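Long-range contact in AmbC (PDB 5O15), which probably catalyses both dehydration and heterocycle-forming cyclisation of a polyketide intermediate during ambruticin biosynthesis: residues Arg31-Val43 / Pro92-Leu106. Sequence-based numbering, arbitrary orientation. Where two conformers were deposited one is given.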
loop_
_atom_site.group_PDB
_atom_site.type_symbol
_atom_site.label_atom_id
_atom_site.label_comp_id
_atom_site.label_asym_id
_atom_site.label_seq_id
_atom_site.Cartn_x
_atom_site.Cartn_y
_atom_site.Cartn_z
ATOM N N ARG A 31 6.942 18.719 -23.694
ATOM C CA ARG A 31 5.565 18.753 -23.201
ATOM C C ARG A 31 5.628 18.801 -21.674
ATOM O O ARG A 31 6.687 18.587 -21.071
ATOM C CB ARG A 31 4.780 17.529 -23.677
ATOM C CG ARG A 31 5.381 16.178 -23.295
ATOM C CD ARG A 31 4.534 15.039 -23.903
ATOM N NE ARG A 31 5.186 13.727 -23.857
ATOM C CZ ARG A 31 5.013 12.807 -22.928
ATOM N NH1 ARG A 31 4.196 13.026 -21.909
ATOM N NH2 ARG A 31 5.675 11.668 -23.041
ATOM N N ASP A 32 4.496 19.141 -21.068
ATOM C CA ASP A 32 4.373 19.146 -19.606
ATOM C C ASP A 32 4.185 17.713 -19.146
ATOM O O ASP A 32 3.089 17.151 -19.222
ATOM C CB ASP A 32 3.195 20.005 -19.173
ATOM C CG ASP A 32 3.053 20.081 -17.645
ATOM O OD1 ASP A 32 3.992 19.685 -16.949
ATOM O OD2 ASP A 32 2.016 20.563 -17.137
ATOM N N GLY A 33 5.277 17.111 -18.730
ATOM C CA GLY A 33 5.208 15.747 -18.221
ATOM C C GLY A 33 6.529 15.360 -17.602
ATOM O O GLY A 33 7.526 16.076 -17.691
ATOM N N TYR A 34 6.523 14.184 -16.985
ATOM C CA TYR A 34 7.692 13.642 -16.306
ATOM C C TYR A 34 7.771 12.151 -16.564
ATOM O O TYR A 34 6.753 11.479 -16.727
ATOM C CB TYR A 34 7.664 13.823 -14.784
ATOM C CG TYR A 34 7.699 15.262 -14.336
ATOM C CD1 TYR A 34 6.578 16.074 -14.410
ATOM C CD2 TYR A 34 8.831 15.774 -13.728
ATOM C CE1 TYR A 34 6.606 17.386 -13.951
ATOM C CE2 TYR A 34 8.870 17.089 -13.263
ATOM C CZ TYR A 34 7.761 17.882 -13.360
ATOM O OH TYR A 34 7.805 19.171 -12.880
ATOM N N VAL A 35 8.996 11.625 -16.513
ATOM C CA VAL A 35 9.269 10.193 -16.633
ATOM C C VAL A 35 10.259 9.813 -15.543
ATOM O O VAL A 35 11.417 10.245 -15.567
ATOM C CB VAL A 35 9.801 9.807 -18.020
ATOM C CG1 VAL A 35 10.056 8.315 -18.086
ATOM C CG2 VAL A 35 8.802 10.212 -19.080
ATOM N N LEU A 36 9.813 8.988 -14.605
ATOM C CA LEU A 36 10.643 8.495 -13.519
ATOM C C LEU A 36 11.015 7.056 -13.825
ATOM O O LEU A 36 10.156 6.254 -14.182
ATOM C CB LEU A 36 9.912 8.551 -12.170
ATOM C CG LEU A 36 9.510 9.940 -11.702
ATOM C CD1 LEU A 36 8.212 10.408 -12.290
ATOM C CD2 LEU A 36 9.416 10.023 -10.209
ATOM N N SER A 37 12.289 6.733 -13.674
ATOM C CA SER A 37 12.780 5.410 -13.998
ATOM C C SER A 37 13.531 4.834 -12.810
ATOM O O SER A 37 14.146 5.571 -12.039
ATOM C CB SER A 37 13.743 5.471 -15.193
ATOM O OG SER A 37 13.105 5.981 -16.337
ATOM N N GLY A 38 13.519 3.518 -12.701
ATOM C CA GLY A 38 14.325 2.896 -11.679
ATOM C C GLY A 38 14.325 1.397 -11.810
ATOM O O GLY A 38 13.998 0.835 -12.858
ATOM N N ARG A 39 14.736 0.750 -10.725
ATOM C CA ARG A 39 14.958 -0.685 -10.728
ATOM C C ARG A 39 14.589 -1.218 -9.357
ATOM O O ARG A 39 14.940 -0.618 -8.337
ATOM C CB ARG A 39 16.440 -0.998 -10.949
ATOM C CG ARG A 39 16.775 -2.455 -11.171
ATOM C CD ARG A 39 18.160 -2.555 -11.805
ATOM N NE ARG A 39 18.647 -3.930 -11.895
ATOM C CZ ARG A 39 19.255 -4.581 -10.907
ATOM N NH1 ARG A 39 19.452 -3.990 -9.733
ATOM N NH2 ARG A 39 19.665 -5.831 -11.087
ATOM N N LEU A 40 13.898 -2.346 -9.338
ATOM C CA LEU A 40 13.526 -3.024 -8.102
ATOM C C LEU A 40 14.180 -4.398 -8.127
ATOM O O LEU A 40 13.749 -5.282 -8.877
ATOM C CB LEU A 40 12.012 -3.122 -8.033
ATOM C CG LEU A 40 11.422 -3.255 -6.648
ATOM C CD1 LEU A 40 9.914 -3.111 -6.722
ATOM C CD2 LEU A 40 11.828 -4.571 -6.038
ATOM N N SER A 41 15.232 -4.568 -7.331
ATOM C CA SER A 41 15.925 -5.848 -7.207
ATOM C C SER A 41 15.396 -6.639 -6.017
ATOM O O SER A 41 15.324 -6.108 -4.906
ATOM C CB SER A 41 17.410 -5.612 -6.971
ATOM O OG SER A 41 18.047 -6.797 -6.541
ATOM N N THR A 42 15.043 -7.905 -6.249
ATOM C CA THR A 42 14.611 -8.776 -5.165
ATOM C C THR A 42 15.789 -9.386 -4.417
ATOM O O THR A 42 15.576 -10.114 -3.437
ATOM C CB THR A 42 13.672 -9.883 -5.675
ATOM O OG1 THR A 42 14.385 -10.774 -6.553
ATOM C CG2 THR A 42 12.417 -9.310 -6.385
ATOM N N VAL A 43 17.009 -9.114 -4.857
ATOM C CA VAL A 43 18.193 -9.380 -4.052
ATOM C C VAL A 43 18.395 -8.267 -3.037
ATOM O O VAL A 43 18.578 -8.521 -1.844
ATOM C CB VAL A 43 19.424 -9.546 -4.964
ATOM C CG1 VAL A 43 20.654 -9.875 -4.142
ATOM C CG2 VAL A 43 19.176 -10.623 -6.021
ATOM N N PRO A 92 10.490 -11.810 -9.464
ATOM C CA PRO A 92 11.465 -12.881 -9.697
ATOM C C PRO A 92 12.091 -13.303 -8.387
ATOM O O PRO A 92 12.257 -12.491 -7.475
ATOM C CB PRO A 92 12.509 -12.206 -10.586
ATOM C CG PRO A 92 12.489 -10.788 -10.123
ATOM C CD PRO A 92 11.049 -10.484 -9.782
ATOM N N ALA A 93 12.451 -14.589 -8.302
ATOM C CA ALA A 93 13.001 -15.115 -7.059
ATOM C C ALA A 93 14.370 -14.526 -6.756
ATOM O O ALA A 93 14.720 -14.359 -5.582
ATOM C CB ALA A 93 13.078 -16.642 -7.109
ATOM N N ARG A 94 15.146 -14.200 -7.791
ATOM C CA ARG A 94 16.477 -13.637 -7.622
ATOM C C ARG A 94 16.816 -12.819 -8.862
ATOM O O ARG A 94 17.611 -13.240 -9.706
ATOM C CB ARG A 94 17.507 -14.752 -7.385
ATOM C CG ARG A 94 18.942 -14.250 -7.217
ATOM C CD ARG A 94 19.890 -15.336 -6.726
ATOM N NE ARG A 94 19.499 -15.834 -5.409
ATOM C CZ ARG A 94 19.861 -15.285 -4.250
ATOM N NH1 ARG A 94 20.630 -14.200 -4.222
ATOM N NH2 ARG A 94 19.444 -15.823 -3.112
ATOM N N GLY A 95 16.197 -11.660 -8.987
ATOM C CA GLY A 95 16.397 -10.843 -10.163
ATOM C C GLY A 95 15.873 -9.458 -9.916
ATOM O O GLY A 95 15.741 -9.017 -8.779
ATOM N N ALA A 96 15.586 -8.758 -11.006
ATOM C CA ALA A 96 15.153 -7.371 -10.895
ATOM C C ALA A 96 14.180 -7.036 -12.007
ATOM O O ALA A 96 14.162 -7.677 -13.062
ATOM C CB ALA A 96 16.349 -6.421 -10.936
ATOM N N VAL A 97 13.349 -6.041 -11.735
ATOM C CA VAL A 97 12.492 -5.454 -12.748
ATOM C C VAL A 97 12.854 -3.985 -12.878
ATOM O O VAL A 97 13.253 -3.320 -11.918
ATOM C CB VAL A 97 10.982 -5.623 -12.468
ATOM C CG1 VAL A 97 10.601 -7.087 -12.403
ATOM C CG2 VAL A 97 10.620 -4.929 -11.195
ATOM N N THR A 98 12.714 -3.484 -14.082
ATOM C CA THR A 98 12.836 -2.068 -14.335
ATOM C C THR A 98 11.459 -1.449 -14.147
ATOM O O THR A 98 10.440 -2.046 -14.513
ATOM C CB THR A 98 13.337 -1.832 -15.771
ATOM O OG1 THR A 98 14.591 -2.490 -15.947
ATOM C CG2 THR A 98 13.584 -0.382 -16.029
ATOM N N LEU A 99 11.437 -0.250 -13.589
ATOM C CA LEU A 99 10.211 0.476 -13.314
ATOM C C LEU A 99 10.157 1.754 -14.134
ATOM O O LEU A 99 11.188 2.366 -14.451
ATOM C CB LEU A 99 10.175 0.894 -11.844
ATOM C CG LEU A 99 10.229 -0.230 -10.813
ATOM C CD1 LEU A 99 10.244 0.360 -9.405
ATOM C CD2 LEU A 99 9.031 -1.101 -10.989
ATOM N N GLN A 100 8.928 2.194 -14.409
ATOM C CA GLN A 100 8.742 3.509 -15.009
ATOM C C GLN A 100 7.461 4.098 -14.455
ATOM O O GLN A 100 6.433 3.418 -14.414
ATOM C CB GLN A 100 8.673 3.440 -16.529
ATOM C CG GLN A 100 8.789 4.806 -17.176
ATOM C CD GLN A 100 8.863 4.745 -18.671
ATOM O OE1 GLN A 100 8.012 5.305 -19.369
ATOM N NE2 GLN A 100 9.892 4.097 -19.177
ATOM N N VAL A 101 7.518 5.350 -14.033
ATOM C CA VAL A 101 6.325 6.093 -13.679
ATOM C C VAL A 101 6.200 7.229 -14.676
ATOM O O VAL A 101 7.112 8.045 -14.813
ATOM C CB VAL A 101 6.364 6.638 -12.253
ATOM C CG1 VAL A 101 5.059 7.286 -11.955
ATOM C CG2 VAL A 101 6.649 5.483 -11.236
ATOM N N THR A 102 5.080 7.263 -15.377
ATOM C CA THR A 102 4.788 8.323 -16.342
ATOM C C THR A 102 3.841 9.305 -15.668
ATOM O O THR A 102 2.887 8.912 -14.992
ATOM C CB THR A 102 4.232 7.734 -17.666
ATOM O OG1 THR A 102 3.077 6.954 -17.453
ATOM C CG2 THR A 102 5.220 6.853 -18.334
ATOM N N VAL A 103 4.096 10.606 -15.858
ATOM C CA VAL A 103 3.243 11.640 -15.307
ATOM C C VAL A 103 2.870 12.580 -16.440
ATOM O O VAL A 103 3.758 13.078 -17.158
ATOM C CB VAL A 103 3.917 12.408 -14.152
ATOM C CG1 VAL A 103 2.905 13.377 -13.513
ATOM C CG2 VAL A 103 4.443 11.448 -13.068
ATOM N N GLU A 104 1.587 12.883 -16.545
ATOM C CA GLU A 104 1.020 13.663 -17.629
ATOM C C GLU A 104 0.899 15.121 -17.211
ATOM O O GLU A 104 1.286 15.555 -16.124
ATOM C CB GLU A 104 -0.342 13.081 -18.011
ATOM C CG GLU A 104 -0.337 11.610 -18.403
ATOM C CD GLU A 104 0.671 11.315 -19.480
ATOM O OE1 GLU A 104 0.691 12.064 -20.470
ATOM O OE2 GLU A 104 1.464 10.351 -19.350
ATOM N N ALA A 105 0.372 15.914 -18.152
ATOM C CA ALA A 105 0.313 17.366 -17.973
ATOM C C ALA A 105 -0.656 17.801 -16.873
ATOM O O ALA A 105 -1.691 17.183 -16.641
ATOM C CB ALA A 105 -0.120 18.036 -19.280
ATOM N N LEU A 106 -0.306 18.906 -16.223
ATOM C CA LEU A 106 -1.177 19.524 -15.234
ATOM C C LEU A 106 -2.383 20.123 -15.925
ATOM O O LEU A 106 -2.236 20.953 -16.832
ATOM C CB LEU A 106 -0.405 20.624 -14.514
ATOM C CG LEU A 106 -1.112 21.215 -13.298
ATOM C CD1 LEU A 106 -1.107 20.251 -12.102
ATOM C CD2 LEU A 106 -0.468 22.518 -12.902
HETATM O O HOH W 1 3.995 11.249 -19.580
HETATM O O HOH W 2 -0.015 21.694 -18.399
HETATM O O HOH W 3 11.996 3.559 -17.067
HETATM O O HOH W 4 16.384 -12.695 -3.359
#
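Val-103 O is gripped twice, by Tyr-34 N at 3.0 Å and by a water that also joins Arg-31 NH1 to Glu-104 OE2. That water lies in the plane of the Arg-31 guanidinium, at its edge, whereas the direct ion pair, NH1 to Glu-104 OE1, is long at 3.9 Å. Asp-32, with CG anti to the backbone N (chi1 -178°), turns OD2 onto Leu-106 N; the donor arrives 56° out of the carboxylate plane, and OD1 is salt-bridged to Arg-112. From this end on, strands 34-41 and 96-103 pair antiparallel through eight backbone bonds, Tyr-34 N to Val-103 O among them, the straightest being Leu-36 N to Val-101 O at 176°. On one face Leu-36 CD1 reaches Val-103 CG2 (4.0 Å) and Leu-40 CB meets Val-97 CG2, and Leu-36, Leu-99 and Val-101 rest on helix 61-75. On the other, Ala-96 CB lies over one face of the extended Arg-39's guanidinium, offset toward its rim, 3.4 Å from Arg-39 CZ. At the far end Thr-42 OG1 lies 2.9 Å from Pro-92 O, with Gly-95 O also in range of its proton. An apolar face on the helix, backed by a more polar, mixed one (Ser-37, Arg-39, Thr-98, Gln-100), is consistent with a hotdog sheet wrapping its helix.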